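Local coordinates for putative alpha/beta hydrolase fold protein (Candidatus Nitrososphaera gargensis, PDB 5A62), which probably acts as a carboxylesterase-type hydrolase of the alpha/beta hydrolase fold, at residues Y72-L77 with G101-S106; H30-N35 with E186-A191. All coordinates share one frame; numbering follows the deposited sequence.

In the fold
Both contacts are buried, mainly apolar, and near the presumed active centre of an alpha/beta hydrolase fold, but they join different layers. Interaction 1 lies within the core domain, pairing the start of helix 74-87 with helix 100-111, the one that follows the probable nucleophile elbow. Interaction 2 joins a core loop, the one after strand 25-29, to helix 185-194 of the helical insertion. The first is helix against helix through methyl and methylene groups, Met74 touching with CE; in the second a tight turn offers one isoleucine to a helix while its backbone holds an acetate. Tyr72 bridges them, its OH 3.2 Å from Ala191 CA. Both also come within reach of the second subunit.

Interaction 1: residues Y72-L77 with G101-S106; sequences YTMQDL and GGIISS
Gly102 O, in the helical turn from which Ile104 reaches Met74, is gripped by two donors approaching from the same face of its carbonyl plane: Ser105 OG at 2.8 Å and the backbone N of Ser106 at 3.0 Å. In this alpha/beta hydrolase fold, helix 100-111 follows strand 93-98 through what is probably the nucleophile elbow, of which Gly101 would be the last glycine. The Ser105 hydroxyl comes in at a C=O...donor angle of 116°, well bent from the carbonyl direction. Ser105 therefore turns its hydroxyl onto its own helix, while its side chain packs on strand 116-122, which lies beside strand 93-98 in the sheet. In the conformer modelled here Ser106 OG makes a like bond to Ile103 O, but Ser106 has a second conformer, so this bond is less certain.

The other flank of the helix meets helix 74-87 through apolar groups. Met74 leaves its helix with CG beside the backbone N and bends at both later torsions, which swings its terminal methyl round so that CE lies 3.7 Å from Ile104 CG1. One turn further along, Leu77 sends CD1 across the end of Ile104; the two side chains cross at about a right angle, as Met74 and Ile104 also do. Ile104 thus fits between Met74 and Leu77, and Ile100 of its own helix touches both of them too.

Thr73 occupies the N-cap of helix 74-87, and Phe138 of the second subunit packs on it. Asp76 closes the first turn from the side chain in the manner of one half of a capping box: its OD2 uses the anti lone pair to take the Thr73 N-H at 3.0 Å, along an almost perfectly straight line of 179°.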
# COMPACT_ATOMS: atom_id res chain seq x y z
N TYR A 72 -2.97 -3.40 -4.35
CA TYR A 72 -4.01 -4.12 -3.61
C TYR A 72 -3.67 -4.14 -2.16
O TYR A 72 -2.56 -3.73 -1.75
CB TYR A 72 -4.14 -5.54 -4.13
CG TYR A 72 -2.88 -6.36 -4.12
CD1 TYR A 72 -2.39 -6.86 -2.93
CD2 TYR A 72 -2.06 -6.49 -5.24
CE1 TYR A 72 -1.22 -7.54 -2.87
CE2 TYR A 72 -0.87 -7.21 -5.20
CZ TYR A 72 -0.45 -7.74 -3.99
OH TYR A 72 0.72 -8.45 -3.90
N THR A 73 -4.59 -4.58 -1.34
CA THR A 73 -4.38 -4.74 0.10
C THR A 73 -4.23 -6.20 0.40
O THR A 73 -4.55 -7.10 -0.41
CB THR A 73 -5.51 -4.20 0.93
OG1 THR A 73 -6.71 -4.98 0.67
CG2 THR A 73 -5.76 -2.75 0.60
N MET A 74 -3.77 -6.52 1.60
CA MET A 74 -3.74 -7.89 2.02
C MET A 74 -5.10 -8.56 1.90
O MET A 74 -5.17 -9.74 1.54
CB MET A 74 -3.27 -8.03 3.47
CG MET A 74 -1.82 -7.74 3.78
SD MET A 74 -0.62 -8.54 2.71
CE MET A 74 -0.99 -10.18 3.11
N GLN A 75 -6.16 -7.84 2.21
CA GLN A 75 -7.48 -8.43 2.04
C GLN A 75 -7.76 -8.97 0.70
O GLN A 75 -8.40 -10.01 0.52
CB GLN A 75 -8.54 -7.43 2.48
CG GLN A 75 -9.92 -8.02 2.50
CD GLN A 75 -10.03 -9.13 3.52
OE1 GLN A 75 -9.56 -8.97 4.66
NE2 GLN A 75 -10.61 -10.24 3.13
N ASP A 76 -7.25 -8.29 -0.34
CA ASP A 76 -7.39 -8.76 -1.70
C ASP A 76 -6.71 -10.10 -1.90
O ASP A 76 -7.24 -10.94 -2.60
CB ASP A 76 -6.90 -7.72 -2.68
CG ASP A 76 -7.75 -6.49 -2.65
OD1 ASP A 76 -8.99 -6.61 -2.87
OD2 ASP A 76 -7.21 -5.37 -2.48
N LEU A 77 -5.55 -10.29 -1.33
CA LEU A 77 -4.86 -11.57 -1.40
C LEU A 77 -5.65 -12.67 -0.64
O LEU A 77 -5.69 -13.82 -1.07
CB LEU A 77 -3.44 -11.52 -0.82
CG LEU A 77 -2.50 -10.60 -1.58
CD1 LEU A 77 -1.12 -10.66 -0.99
CD2 LEU A 77 -2.40 -10.88 -3.07
N GLY A 101 3.25 -15.49 2.79
CA GLY A 101 2.33 -16.68 2.80
C GLY A 101 1.85 -16.99 4.18
O GLY A 101 0.72 -17.42 4.39
N GLY A 102 2.67 -16.78 5.17
CA GLY A 102 2.35 -16.95 6.60
C GLY A 102 1.36 -15.93 7.08
O GLY A 102 0.37 -16.21 7.78
N ILE A 103 1.54 -14.67 6.67
CA ILE A 103 0.62 -13.66 6.97
C ILE A 103 -0.78 -13.94 6.35
O ILE A 103 -1.84 -13.84 6.98
CB ILE A 103 1.17 -12.29 6.46
CG1 ILE A 103 2.69 -12.21 6.77
CG2 ILE A 103 0.31 -11.31 7.16
CD1 ILE A 103 3.39 -10.90 6.41
N ILE A 104 -0.76 -14.30 5.07
CA ILE A 104 -1.97 -14.65 4.38
C ILE A 104 -2.69 -15.81 5.15
O ILE A 104 -3.89 -15.73 5.31
CB ILE A 104 -1.66 -15.05 2.92
CG1 ILE A 104 -1.23 -13.78 2.15
CG2 ILE A 104 -2.86 -15.74 2.28
CD1 ILE A 104 -0.56 -14.09 0.83
N SER A 105 -1.93 -16.84 5.52
CA SER A 105 -2.55 -17.97 6.21
C SER A 105 -3.22 -17.53 7.48
O SER A 105 -4.31 -18.03 7.81
CB SER A 105 -1.57 -19.10 6.49
OG SER A 105 -0.62 -18.83 7.51
N SER A 106 -2.58 -16.59 8.21
CA SER A 106 -3.15 -16.15 9.45
C SER A 106 -4.44 -15.35 9.27
O SER A 106 -5.42 -15.55 10.00
CB SER A 106 -2.07 -15.42 10.25
OG SER A 106 -1.81 -14.13 9.72

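Interaction 2: residues H30-N35 with E186-A191; sequences HPIGGN and EGFVAA. With ACT (acetate ion), chain B.
The Phe188 ring receives Ile32 CG2 obliquely at its CD1 and CE1 atoms; Ile32 CG2 lies 3.8 Å from Phe188 CD1. The other ring, His30, has Gly34 O and Asn35 N over one face, both offset toward the rim. At its edge, ND1 donates in the ring plane to Pro31 O at 2.8 Å. That oxygen is held from opposite faces of its plane, because Gly34 N also reaches it and closes a type II beta turn from Pro31 to Gly34. Gly33 carries the positive phi of 84° that such a turn needs.

The turn pushes Ile32 out toward helix 185-194. With CG1 beside the backbone N and CG2 anti to it (chi1 -65°), the two branches divide the work: CG2 goes to Phe188, while CG1 meets Ala191 CB at 3.8 Å and CD1 lies over the Ala191 carbonyl, 3.7 Å from O.

The Ile32 N-H points at an acetate, probably from the crystallisation liquor, that also lies against CB and CG1 of the same residue, and bonds its OXT at 2.9 Å with an angle of 166°. Ile100 N donates to the same acetate. Two such backbone amides, one just past the presumed nucleophile, are what an oxyanion hole consists of, so the ion probably marks it.

Helix 185-194 belongs to the helical insertion between strands 116-122 and 212-218. Val189, which points away from the loop, packs on helix 136-147; the Phe188 ring, beyond its contact with Ile32, lies against Thr140 and Ala144 of that helix and Met149 and Leu152 of helix 149-157.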
# COMPACT_ATOMS: atom_id res chain seq x y z
N HIS A 30 3.72 -19.28 -1.14
CA HIS A 30 5.09 -18.80 -1.31
C HIS A 30 5.30 -17.37 -0.80
O HIS A 30 4.35 -16.64 -0.53
CB HIS A 30 5.51 -18.92 -2.78
CG HIS A 30 4.78 -18.00 -3.70
ND1 HIS A 30 5.11 -16.67 -3.79
CD2 HIS A 30 3.81 -18.19 -4.65
CE1 HIS A 30 4.36 -16.09 -4.72
NE2 HIS A 30 3.54 -16.98 -5.23
N PRO A 31 6.57 -16.94 -0.66
CA PRO A 31 6.90 -15.60 -0.18
C PRO A 31 6.91 -14.59 -1.31
O PRO A 31 6.79 -14.91 -2.46
CB PRO A 31 8.32 -15.77 0.33
CG PRO A 31 8.89 -16.77 -0.51
CD PRO A 31 7.78 -17.76 -0.74
N ILE A 32 7.05 -13.31 -0.96
CA ILE A 32 7.32 -12.32 -1.98
C ILE A 32 8.55 -12.72 -2.76
O ILE A 32 9.58 -13.03 -2.14
CB ILE A 32 7.48 -10.90 -1.38
CG1 ILE A 32 6.14 -10.46 -0.76
CG2 ILE A 32 7.96 -9.93 -2.45
CD1 ILE A 32 6.22 -9.10 -0.09
N GLY A 33 8.49 -12.70 -4.08
CA GLY A 33 9.57 -13.08 -4.94
C GLY A 33 9.63 -14.57 -5.17
O GLY A 33 10.50 -15.03 -5.91
N GLY A 34 8.73 -15.32 -4.57
CA GLY A 34 8.66 -16.79 -4.78
C GLY A 34 7.59 -17.13 -5.78
O GLY A 34 6.94 -16.29 -6.41
N ASN A 35 7.39 -18.43 -5.95
CA ASN A 35 6.43 -19.00 -6.85
C ASN A 35 6.44 -20.48 -6.60
O ASN A 35 7.09 -20.96 -5.66
CB ASN A 35 6.70 -18.57 -8.25
CG ASN A 35 8.09 -18.87 -8.66
OD1 ASN A 35 8.53 -20.03 -8.55
ND2 ASN A 35 8.83 -17.86 -9.05
N GLU A 186 6.08 -5.29 -11.38
CA GLU A 186 4.82 -4.72 -10.83
C GLU A 186 4.37 -5.61 -9.72
O GLU A 186 3.89 -5.10 -8.68
CB GLU A 186 3.74 -4.50 -11.89
CG GLU A 186 3.43 -5.72 -12.59
CD GLU A 186 4.40 -6.09 -13.83
OE1 GLU A 186 5.66 -5.72 -14.13
OE2 GLU A 186 3.73 -6.91 -14.61
N GLY A 187 4.56 -6.91 -9.78
CA GLY A 187 4.17 -7.79 -8.72
C GLY A 187 5.02 -7.64 -7.49
O GLY A 187 4.49 -7.73 -6.36
N PHE A 188 6.34 -7.52 -7.62
CA PHE A 188 7.19 -7.29 -6.48
C PHE A 188 6.81 -6.00 -5.78
O PHE A 188 6.69 -5.98 -4.55
CB PHE A 188 8.66 -7.23 -6.98
CG PHE A 188 9.61 -7.02 -5.84
CD1 PHE A 188 10.00 -8.06 -5.02
CD2 PHE A 188 10.14 -5.77 -5.58
CE1 PHE A 188 10.85 -7.82 -3.94
CE2 PHE A 188 10.97 -5.54 -4.52
CZ PHE A 188 11.28 -6.54 -3.71
N VAL A 189 6.71 -4.92 -6.55
CA VAL A 189 6.36 -3.63 -6.00
C VAL A 189 5.05 -3.70 -5.26
O VAL A 189 4.95 -3.28 -4.10
CB VAL A 189 6.39 -2.55 -7.05
CG1 VAL A 189 5.87 -1.26 -6.52
CG2 VAL A 189 7.84 -2.37 -7.54
N ALA A 190 4.01 -4.24 -5.87
CA ALA A 190 2.71 -4.27 -5.24
C ALA A 190 2.72 -5.10 -3.97
O ALA A 190 2.05 -4.76 -3.00
CB ALA A 190 1.70 -4.82 -6.14
N ALA A 191 3.42 -6.20 -3.93
CA ALA A 191 3.40 -7.08 -2.77
C ALA A 191 4.07 -6.39 -1.59
O ALA A 191 3.60 -6.46 -0.46
CB ALA A 191 4.01 -8.40 -3.09
C ACT B . 7.81 -11.52 2.36
O ACT B . 8.95 -11.14 1.98
OXT ACT B . 7.27 -12.43 1.78
CH3 ACT B . 7.05 -10.82 3.52